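Local coordinates for uncharacterized protein (Bacteroides ovatus, PDB 4IRT), which is of unknown function but, as a beta-propeller protein with a BNR repeat-like domain, is a putative neuraminidase, at residues R165-L170 with Y229-K234; A179-Y184 with I191-V196; D208-R213 with S236-A241. One frame throughout, in Å; residues are numbered along the deposited sequence.

Overall arrangement
Followed from the N terminus, the chain runs off strand 162-167, whose sheet it leaves to enter the next four-stranded sheet of the propeller. Interaction 2 comes first to completion, closing the hairpin between strands 178-185 and 191-198. Strand 206-214 then adds to the same sheet, and the chain makes a long excursion that returns at 229-234 to meet 165-170 in interaction 1, a loop that contains the whole hairpin. Interaction 3 brings in the fourth strand, 239-242, against strand 206-214; its segments alternate with those of interaction 1, so the two loops cross. Leu-170 packs on Leu-193, and Tyr-229 OH bonds to Tyr-211 O.

Interaction 1 (R165-L170 with Y229-K234); sequences RVQDIL and YELPIK
Leu-170 and Ile-233 join two loops at the border between neighbouring sheets of a beta-propeller: 165-170 leaves strand 162-167 through a classic beta bulge, in which Val-166 and Gln-167 both face Met-153, while 229-234 belongs to the excursion between strands 206-214 and 239-242. Leu-231 can be followed outward. Its CB starts toward the other loop, CG stands anti to the carbonyl carbon (chi1 -55°), and the two methyls divide the work. CD2 meets Leu-170 CD1 at 3.9 Å, and CD1 lies against the amide end of Gln-167, with NE2 at 3.8 Å and the two side chains crossing at about a right angle. That contact is one of packing, since Gln-167 NE2 gives its hydrogen bond to Gly-218 O. Next along, Pro-232, which follows a cis peptide bond, packs its CB on Ile-169 O at 3.5 Å. Ile-233 reaches back within its own segment, setting CD1 over the centre of the Tyr-229 ring. The one hydrogen bond between 165-170 and 229-234 is nearly straight at hydrogen (174°): Ile-233 N gives to Leu-170 O at 2.8 Å, the donor tilted 29° from the carbonyl plane.

Interaction 2 (A179-Y184 with I191-V196); sequences AYWQLY and IHLSWV
Strands 179-184 and 191-196 run antiparallel as the two arms of a beta hairpin, their axes 151° apart, with hydrogen-bonded pairs at Tyr-180 with Val-196, Gln-182 with Ser-194 and Tyr-184 with His-192. The last holds the shortest backbone bond, His-192 N to Tyr-184 O at 2.7 Å. Between the first two of these pairs, Trp-181 and Trp-195 form a non-hydrogen-bonded pair whose CA atoms are 4.0 Å apart, with CB against CB. Their indoles lead away from each other, and Trp-195 CD1 reaches Ala-179 CB at 3.8 Å. On this face Leu-193 CD1 fits between Trp-181 CB and Leu-183 CG, 3.8 Å from each, the two leucines lying side by side. The other face is more polar. Gln-182 CG sits between the backbone N and the carbonyl carbon (chi1 52°), and a bend at chi2 swings the amide back over the partner strand, where NE2 gives a hydrogen bond to Ser-194 OG at 3.0 Å, nearly in the amide plane. Gln-182 OE1 accepts from Thr-254 N, and His-192 bonds Tyr-211 OH through ND1 and Asp-186 through NE2. Both ends of the buried amide are thus satisfied, and a flip would probably mismatch donor and acceptor.

Interaction 3 (D208-R213 with S236-A241); sequences DICYAR and SNAEYA. With EDO (1,2-ethanediol), chain M.
Asp-208 meets Tyr-240 obliquely: its CB lies at the ring edge, in plane, and its carboxylate is turned 81° against the ring, with CG 3.6 Å from Tyr-240 CE2. Asp-208 OD1 is held by Leu-244 N. Ile-209 O accepts a weak, bent bond from Ala-241 N (2.8 Å, 123° at hydrogen). Cys-210 pairs with Tyr-240 across a non-hydrogen-bonded site, and its SG, beside the backbone N at chi1 -62°, comes over one face of the Tyr-240 ring, 3.7 Å from the centroid, in a sulfur-aromatic contact offset toward the rim. Here an outermost strand, 239-242, in which the chain turns a corner at Ala-241, joins the four-stranded antiparallel sheet of a propeller blade. The bond from Tyr-211 N to Glu-239 O (3.0 Å) is bent. The Tyr-211 and Glu-239 side chains point the same way, Glu-239 OE1 lying at the ring edge 3.7 Å from Tyr-211 CD2; OE2 is hydrogen-bonded to Thr-224 OG1 and Trp-290 NE1. Tyr-211 OH bonds His-192 ND1 and accepts from Arg-213 NH1. Arg-213 turns its NE and NH2 side to a 1,2-ethanediol, probably from the crystallisation liquor: NE gives to its O1 at 2.9 Å and NH2 to its O2 at 3.1 Å.

Interaction 1 (R165-L170 with Y229-K234)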
loop_
_atom_site.group_PDB
_atom_site.type_symbol
_atom_site.label_atom_id
_atom_site.label_comp_id
_atom_site.label_asym_id
_atom_site.label_seq_id
_atom_site.Cartn_x
_atom_site.Cartn_y
_atom_site.Cartn_z
ATOM N N ARG A 165 -10.129 18.995 -4.220
ATOM C CA ARG A 165 -8.729 18.819 -4.541
ATOM C C ARG A 165 -7.858 19.429 -3.430
ATOM O O ARG A 165 -8.103 20.555 -3.005
ATOM C CB ARG A 165 -8.419 19.473 -5.885
ATOM C CG ARG A 165 -6.990 19.273 -6.348
ATOM C CD ARG A 165 -6.758 17.871 -6.887
ATOM N NE ARG A 165 -7.100 17.828 -8.315
ATOM C CZ ARG A 165 -8.079 17.121 -8.871
ATOM N NH1 ARG A 165 -8.882 16.371 -8.159
ATOM N NH2 ARG A 165 -8.260 17.185 -10.175
ATOM N N VAL A 166 -6.842 18.701 -2.994
ATOM C CA VAL A 166 -5.847 19.208 -2.030
ATOM C C VAL A 166 -4.572 19.633 -2.735
ATOM O O VAL A 166 -4.078 20.755 -2.536
ATOM C CB VAL A 166 -5.530 18.171 -0.942
ATOM C CG1 VAL A 166 -4.442 18.687 -0.003
ATOM C CG2 VAL A 166 -6.804 17.841 -0.166
ATOM N N GLN A 167 -4.019 18.746 -3.556
ATOM C CA GLN A 167 -2.892 19.141 -4.388
ATOM C C GLN A 167 -3.069 18.632 -5.803
ATOM O O GLN A 167 -3.361 17.454 -6.018
ATOM C CB GLN A 167 -1.555 18.643 -3.839
ATOM C CG GLN A 167 -1.149 19.156 -2.464
ATOM C CD GLN A 167 -0.873 20.651 -2.390
ATOM O OE1 GLN A 167 -0.712 21.325 -3.400
ATOM N NE2 GLN A 167 -0.834 21.179 -1.177
ATOM N N ASP A 168 -2.907 19.565 -6.726
ATOM C CA ASP A 168 -2.830 19.315 -8.161
ATOM C C ASP A 168 -1.423 18.938 -8.563
ATOM O O ASP A 168 -1.243 18.098 -9.434
ATOM C CB ASP A 168 -3.198 20.601 -8.925
ATOM C CG ASP A 168 -4.680 20.858 -8.930
ATOM O OD1 ASP A 168 -5.401 19.967 -9.417
ATOM O OD2 ASP A 168 -5.128 21.942 -8.461
ATOM N N ILE A 169 -0.433 19.640 -8.018
ATOM C CA ILE A 169 0.957 19.255 -8.241
ATOM C C ILE A 169 1.786 19.288 -6.953
ATOM O O ILE A 169 2.188 20.359 -6.456
ATOM C CB ILE A 169 1.642 20.092 -9.332
ATOM C CG1 ILE A 169 0.732 20.259 -10.564
ATOM C CG2 ILE A 169 2.944 19.414 -9.734
ATOM C CD1 ILE A 169 1.404 20.921 -11.744
ATOM N N LEU A 170 2.058 18.098 -6.438
ATOM C CA LEU A 170 2.798 17.924 -5.215
ATOM C C LEU A 170 4.223 17.482 -5.509
ATOM O O LEU A 170 5.162 18.046 -4.958
ATOM C CB LEU A 170 2.087 16.887 -4.345
ATOM C CG LEU A 170 2.694 16.590 -2.986
ATOM C CD1 LEU A 170 2.959 17.867 -2.189
ATOM C CD2 LEU A 170 1.743 15.680 -2.220
ATOM N N TYR A 229 8.544 22.993 2.717
ATOM C CA TYR A 229 8.772 22.939 1.268
ATOM C C TYR A 229 8.120 24.092 0.496
ATOM O O TYR A 229 6.978 24.504 0.774
ATOM C CB TYR A 229 8.169 21.654 0.694
ATOM C CG TYR A 229 8.982 20.406 0.841
ATOM C CD1 TYR A 229 10.044 20.151 -0.012
ATOM C CD2 TYR A 229 8.599 19.397 1.728
ATOM C CE1 TYR A 229 10.751 18.982 0.069
ATOM C CE2 TYR A 229 9.317 18.207 1.813
ATOM C CZ TYR A 229 10.378 17.989 0.963
ATOM O OH TYR A 229 11.102 16.809 1.011
ATOM N N GLU A 230 8.852 24.605 -0.485
ATOM C CA GLU A 230 8.231 25.389 -1.537
ATOM C C GLU A 230 7.751 24.369 -2.557
ATOM O O GLU A 230 8.552 23.565 -3.057
ATOM C CB GLU A 230 9.235 26.360 -2.137
ATOM C CG GLU A 230 9.787 27.289 -1.059
ATOM C CD GLU A 230 10.360 28.591 -1.598
ATOM O OE1 GLU A 230 9.732 29.213 -2.490
ATOM O OE2 GLU A 230 11.436 28.999 -1.106
ATOM N N LEU A 231 6.448 24.360 -2.830
ATOM C CA LEU A 231 5.871 23.370 -3.735
ATOM C C LEU A 231 5.975 23.825 -5.191
ATOM O O LEU A 231 5.983 25.021 -5.482
ATOM C CB LEU A 231 4.396 23.070 -3.372
ATOM C CG LEU A 231 4.181 22.623 -1.923
ATOM C CD1 LEU A 231 2.704 22.599 -1.590
ATOM C CD2 LEU A 231 4.817 21.246 -1.678
ATOM N N PRO A 232 6.021 22.876 -6.127
ATOM C CA PRO A 232 5.993 21.443 -5.927
ATOM C C PRO A 232 7.382 20.901 -5.591
ATOM O O PRO A 232 8.401 21.624 -5.702
ATOM C CB PRO A 232 5.523 20.919 -7.288
ATOM C CG PRO A 232 6.011 21.924 -8.269
ATOM C CD PRO A 232 5.899 23.237 -7.558
ATOM N N ILE A 233 7.430 19.634 -5.195
ATOM C CA ILE A 233 8.703 19.045 -4.807
ATOM C C ILE A 233 9.329 18.407 -6.021
ATOM O O ILE A 233 8.725 17.520 -6.634
ATOM C CB ILE A 233 8.548 18.004 -3.680
ATOM C CG1 ILE A 233 7.727 18.599 -2.518
ATOM C CG2 ILE A 233 9.929 17.568 -3.199
ATOM C CD1 ILE A 233 7.380 17.594 -1.418
ATOM N N LYS A 234 10.554 18.834 -6.330
ATOM C CA LYS A 234 11.321 18.396 -7.487
ATOM C C LYS A 234 12.582 17.645 -7.049
ATOM O O LYS A 234 12.934 17.625 -5.868
ATOM C CB LYS A 234 11.833 19.615 -8.267
ATOM C CG LYS A 234 10.808 20.636 -8.714
ATOM C CD LYS A 234 11.489 21.802 -9.444
ATOM C CE LYS A 234 12.277 22.713 -8.500
ATOM N NZ LYS A 234 13.583 23.185 -9.062
#

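Interaction 2 (A179-Y184 with I191-V196)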
loop_
_atom_site.group_PDB
_atom_site.type_symbol
_atom_site.label_atom_id
_atom_site.label_comp_id
_atom_site.label_asym_id
_atom_site.label_seq_id
_atom_site.Cartn_x
_atom_site.Cartn_y
_atom_site.Cartn_z
ATOM N N ALA A 179 7.622 9.563 -10.692
ATOM C CA ALA A 179 7.777 9.107 -9.305
ATOM C C ALA A 179 6.833 7.946 -9.029
ATOM O O ALA A 179 5.797 7.826 -9.700
ATOM C CB ALA A 179 7.479 10.244 -8.361
ATOM N N TYR A 180 7.201 7.104 -8.047
ATOM C CA TYR A 180 6.340 6.087 -7.468
ATOM C C TYR A 180 6.392 6.258 -5.980
ATOM O O TYR A 180 7.478 6.248 -5.391
ATOM C CB TYR A 180 6.787 4.681 -7.844
ATOM C CG TYR A 180 6.624 4.443 -9.306
ATOM C CD1 TYR A 180 5.414 3.972 -9.819
ATOM C CD2 TYR A 180 7.656 4.703 -10.174
ATOM C CE1 TYR A 180 5.252 3.772 -11.191
ATOM C CE2 TYR A 180 7.510 4.509 -11.539
ATOM C CZ TYR A 180 6.303 4.052 -12.039
ATOM O OH TYR A 180 6.182 3.885 -13.398
ATOM N N TRP A 181 5.212 6.421 -5.392
ATOM C CA TRP A 181 5.077 6.854 -4.012
ATOM C C TRP A 181 4.319 5.869 -3.144
ATOM O O TRP A 181 3.678 4.967 -3.635
ATOM C CB TRP A 181 4.369 8.222 -3.960
ATOM C CG TRP A 181 3.029 8.232 -4.674
ATOM C CD1 TRP A 181 1.839 7.822 -4.204
ATOM C CD2 TRP A 181 2.803 8.682 -6.028
ATOM N NE1 TRP A 181 0.854 7.963 -5.189
ATOM C CE2 TRP A 181 1.437 8.509 -6.309
ATOM C CE3 TRP A 181 3.641 9.196 -7.018
ATOM C CZ2 TRP A 181 0.892 8.817 -7.549
ATOM C CZ3 TRP A 181 3.109 9.521 -8.227
ATOM C CH2 TRP A 181 1.738 9.319 -8.499
ATOM N N GLN A 182 4.404 6.094 -1.840
ATOM C CA GLN A 182 3.578 5.458 -0.808
ATOM C C GLN A 182 3.384 6.426 0.350
ATOM O O GLN A 182 4.196 7.346 0.550
ATOM C CB GLN A 182 4.201 4.123 -0.311
ATOM C CG GLN A 182 5.673 4.219 0.135
ATOM C CD GLN A 182 6.677 4.047 -0.984
ATOM O OE1 GLN A 182 6.412 3.387 -1.998
ATOM N NE2 GLN A 182 7.857 4.665 -0.815
ATOM N N LEU A 183 2.274 6.272 1.060
ATOM C CA LEU A 183 1.888 7.181 2.126
ATOM C C LEU A 183 1.406 6.409 3.322
ATOM O O LEU A 183 1.141 5.209 3.236
ATOM C CB LEU A 183 0.765 8.140 1.699
ATOM C CG LEU A 183 1.060 9.007 0.491
ATOM C CD1 LEU A 183 0.631 8.330 -0.791
ATOM C CD2 LEU A 183 0.387 10.351 0.528
ATOM N N TYR A 184 1.271 7.135 4.413
ATOM C CA TYR A 184 0.711 6.616 5.645
ATOM C C TYR A 184 0.244 7.786 6.489
ATOM O O TYR A 184 0.925 8.814 6.557
ATOM C CB TYR A 184 1.760 5.831 6.404
ATOM C CG TYR A 184 1.273 5.069 7.613
ATOM C CD1 TYR A 184 0.672 3.823 7.455
ATOM C CD2 TYR A 184 1.481 5.545 8.916
ATOM C CE1 TYR A 184 0.237 3.083 8.551
ATOM C CE2 TYR A 184 1.054 4.807 10.025
ATOM C CZ TYR A 184 0.442 3.549 9.820
ATOM O OH TYR A 184 0.013 2.778 10.877
ATOM N N ILE A 191 0.231 13.206 7.680
ATOM C CA ILE A 191 0.333 12.466 6.423
ATOM C C ILE A 191 1.803 12.360 6.069
ATOM O O ILE A 191 2.475 13.393 5.885
ATOM C CB ILE A 191 -0.385 13.186 5.263
ATOM C CG1 ILE A 191 -1.857 13.462 5.598
ATOM C CG2 ILE A 191 -0.235 12.386 3.979
ATOM C CD1 ILE A 191 -2.515 14.435 4.644
ATOM N N HIS A 192 2.285 11.122 5.940
ATOM C CA HIS A 192 3.637 10.860 5.510
ATOM C C HIS A 192 3.644 10.465 4.052
ATOM O O HIS A 192 2.747 9.773 3.599
ATOM C CB HIS A 192 4.259 9.727 6.350
ATOM C CG HIS A 192 4.324 10.034 7.811
ATOM N ND1 HIS A 192 5.445 10.560 8.398
ATOM C CD2 HIS A 192 3.396 9.931 8.795
ATOM C CE1 HIS A 192 5.218 10.769 9.684
ATOM N NE2 HIS A 192 3.984 10.379 9.956
ATOM N N LEU A 193 4.686 10.869 3.337
ATOM C CA LEU A 193 4.839 10.563 1.913
ATOM C C LEU A 193 6.287 10.261 1.590
ATOM O O LEU A 193 7.174 11.045 1.923
ATOM C CB LEU A 193 4.402 11.795 1.103
ATOM C CG LEU A 193 4.710 11.848 -0.394
ATOM C CD1 LEU A 193 3.943 10.806 -1.165
ATOM C CD2 LEU A 193 4.368 13.234 -0.913
ATOM N N SER A 194 6.533 9.138 0.925
ATOM C CA SER A 194 7.872 8.818 0.386
ATOM C C SER A 194 7.737 8.300 -1.042
ATOM O O SER A 194 6.644 7.845 -1.473
ATOM C CB SER A 194 8.617 7.811 1.255
ATOM O OG SER A 194 7.869 6.635 1.439
ATOM N N TRP A 195 8.845 8.367 -1.785
ATOM C CA TRP A 195 8.843 7.987 -3.191
ATOM C C TRP A 195 10.230 7.723 -3.709
ATOM O O TRP A 195 11.197 8.119 -3.087
ATOM C CB TRP A 195 8.158 9.056 -4.052
ATOM C CG TRP A 195 8.847 10.358 -4.205
ATOM C CD1 TRP A 195 9.640 10.751 -5.285
ATOM C CD2 TRP A 195 8.763 11.502 -3.339
ATOM N NE1 TRP A 195 10.056 12.046 -5.110
ATOM C CE2 TRP A 195 9.535 12.536 -3.935
ATOM C CE3 TRP A 195 8.158 11.743 -2.096
ATOM C CZ2 TRP A 195 9.728 13.775 -3.320
ATOM C CZ3 TRP A 195 8.330 13.015 -1.483
ATOM C CH2 TRP A 195 9.100 14.002 -2.103
ATOM N N VAL A 196 10.287 7.059 -4.855
ATOM C CA VAL A 196 11.511 6.902 -5.638
ATOM C C VAL A 196 11.271 7.619 -6.956
ATOM O O VAL A 196 10.115 7.784 -7.406
ATOM C CB VAL A 196 11.862 5.412 -5.915
ATOM C CG1 VAL A 196 11.888 4.627 -4.590
ATOM C CG2 VAL A 196 10.904 4.791 -6.919
#

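Interaction 3 (D208-R213 with S236-A241)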
loop_
_atom_site.group_PDB
_atom_site.type_symbol
_atom_site.label_atom_id
_atom_site.label_comp_id
_atom_site.label_asym_id
_atom_site.label_seq_id
_atom_site.Cartn_x
_atom_site.Cartn_y
_atom_site.Cartn_z
ATOM N N ASP A 208 16.892 6.670 -5.737
ATOM C CA ASP A 208 16.659 7.472 -4.528
ATOM C C ASP A 208 15.348 7.167 -3.796
ATOM O O ASP A 208 14.410 6.614 -4.369
ATOM C CB ASP A 208 16.733 8.984 -4.861
ATOM C CG ASP A 208 18.096 9.392 -5.387
ATOM O OD1 ASP A 208 19.132 9.034 -4.769
ATOM O OD2 ASP A 208 18.143 10.074 -6.437
ATOM N N ILE A 209 15.344 7.496 -2.506
ATOM C CA ILE A 209 14.156 7.502 -1.666
ATOM C C ILE A 209 14.014 8.875 -1.034
ATOM O O ILE A 209 14.905 9.325 -0.281
ATOM C CB ILE A 209 14.206 6.416 -0.558
ATOM C CG1 ILE A 209 14.492 5.034 -1.189
ATOM C CG2 ILE A 209 12.890 6.407 0.224
ATOM C CD1 ILE A 209 14.479 3.855 -0.229
ATOM N N CYS A 210 12.886 9.518 -1.305
ATOM C CA CYS A 210 12.627 10.889 -0.858
ATOM C C CYS A 210 11.430 10.913 0.112
ATOM O O CYS A 210 10.664 9.973 0.182
ATOM C CB CYS A 210 12.340 11.800 -2.060
ATOM S SG CYS A 210 13.723 11.961 -3.236
ATOM N N TYR A 211 11.246 12.020 0.826
ATOM C CA TYR A 211 10.288 12.059 1.925
ATOM C C TYR A 211 9.697 13.456 2.106
ATOM O O TYR A 211 10.391 14.434 1.947
ATOM C CB TYR A 211 10.977 11.644 3.218
ATOM C CG TYR A 211 10.089 11.756 4.431
ATOM C CD1 TYR A 211 9.166 10.747 4.735
ATOM C CD2 TYR A 211 10.165 12.845 5.275
ATOM C CE1 TYR A 211 8.333 10.850 5.834
ATOM C CE2 TYR A 211 9.320 12.964 6.366
ATOM C CZ TYR A 211 8.426 11.954 6.664
ATOM O OH TYR A 211 7.617 12.022 7.779
ATOM N N ALA A 212 8.426 13.511 2.481
ATOM C CA ALA A 212 7.806 14.718 2.946
ATOM C C ALA A 212 6.682 14.365 3.889
ATOM O O ALA A 212 6.199 13.241 3.869
ATOM C CB ALA A 212 7.265 15.520 1.770
ATOM N N ARG A 213 6.297 15.315 4.729
ATOM C CA ARG A 213 5.116 15.141 5.598
ATOM C C ARG A 213 4.301 16.409 5.771
ATOM O O ARG A 213 4.814 17.510 5.650
ATOM C CB ARG A 213 5.507 14.564 6.955
ATOM C CG ARG A 213 6.550 15.381 7.722
ATOM C CD ARG A 213 6.641 14.823 9.138
ATOM N NE ARG A 213 7.796 15.304 9.907
ATOM C CZ ARG A 213 8.753 14.535 10.400
ATOM N NH1 ARG A 213 8.774 13.225 10.172
ATOM N NH2 ARG A 213 9.711 15.088 11.113
ATOM N N SER A 236 15.526 18.644 -7.227
ATOM C CA SER A 236 16.475 19.516 -6.578
ATOM C C SER A 236 16.184 19.822 -5.112
ATOM O O SER A 236 17.133 19.955 -4.358
ATOM C CB SER A 236 16.624 20.830 -7.351
ATOM O OG SER A 236 15.411 21.546 -7.318
ATOM N N ASN A 237 14.919 19.946 -4.711
ATOM C CA ASN A 237 14.588 20.376 -3.337
ATOM C C ASN A 237 14.068 19.273 -2.435
ATOM O O ASN A 237 13.862 19.496 -1.231
ATOM C CB ASN A 237 13.624 21.601 -3.342
ATOM C CG ASN A 237 12.282 21.306 -3.996
ATOM O OD1 ASN A 237 12.189 20.479 -4.896
ATOM N ND2 ASN A 237 11.237 21.984 -3.542
ATOM N N ALA A 238 13.862 18.088 -2.998
ATOM C CA ALA A 238 13.337 16.975 -2.210
ATOM C C ALA A 238 14.289 16.633 -1.068
ATOM O O ALA A 238 15.505 16.755 -1.224
ATOM C CB ALA A 238 13.144 15.759 -3.090
ATOM N N GLU A 239 13.721 16.150 0.038
ATOM C CA GLU A 239 14.490 15.582 1.107
ATOM C C GLU A 239 14.854 14.150 0.718
ATOM O O GLU A 239 13.970 13.339 0.459
ATOM C CB GLU A 239 13.729 15.586 2.442
ATOM C CG GLU A 239 14.586 14.991 3.565
ATOM C CD GLU A 239 13.965 14.988 4.942
ATOM O OE1 GLU A 239 12.792 15.423 5.130
ATOM O OE2 GLU A 239 14.702 14.526 5.859
ATOM N N TYR A 240 16.148 13.827 0.725
ATOM C CA TYR A 240 16.600 12.470 0.455
ATOM C C TYR A 240 16.719 11.671 1.744
ATOM O O TYR A 240 17.649 11.857 2.533
ATOM C CB TYR A 240 17.896 12.496 -0.373
ATOM C CG TYR A 240 17.546 12.971 -1.779
ATOM C CD1 TYR A 240 17.378 14.340 -2.056
ATOM C CD2 TYR A 240 17.257 12.061 -2.784
ATOM C CE1 TYR A 240 16.969 14.779 -3.314
ATOM C CE2 TYR A 240 16.876 12.492 -4.057
ATOM C CZ TYR A 240 16.727 13.851 -4.310
ATOM O OH TYR A 240 16.306 14.250 -5.557
ATOM N N ALA A 241 15.797 10.740 1.918
ATOM C CA ALA A 241 15.881 9.782 3.016
ATOM C C ALA A 241 17.025 8.787 2.806
ATOM O O ALA A 241 17.701 8.396 3.767
ATOM C CB ALA A 241 14.570 9.053 3.197
HETATM C C1 EDO M . 9.028 19.143 10.756
HETATM O O1 EDO M . 8.481 18.098 9.923
HETATM C C2 EDO M . 8.739 18.946 12.242
HETATM O O2 EDO M . 9.294 17.700 12.678
#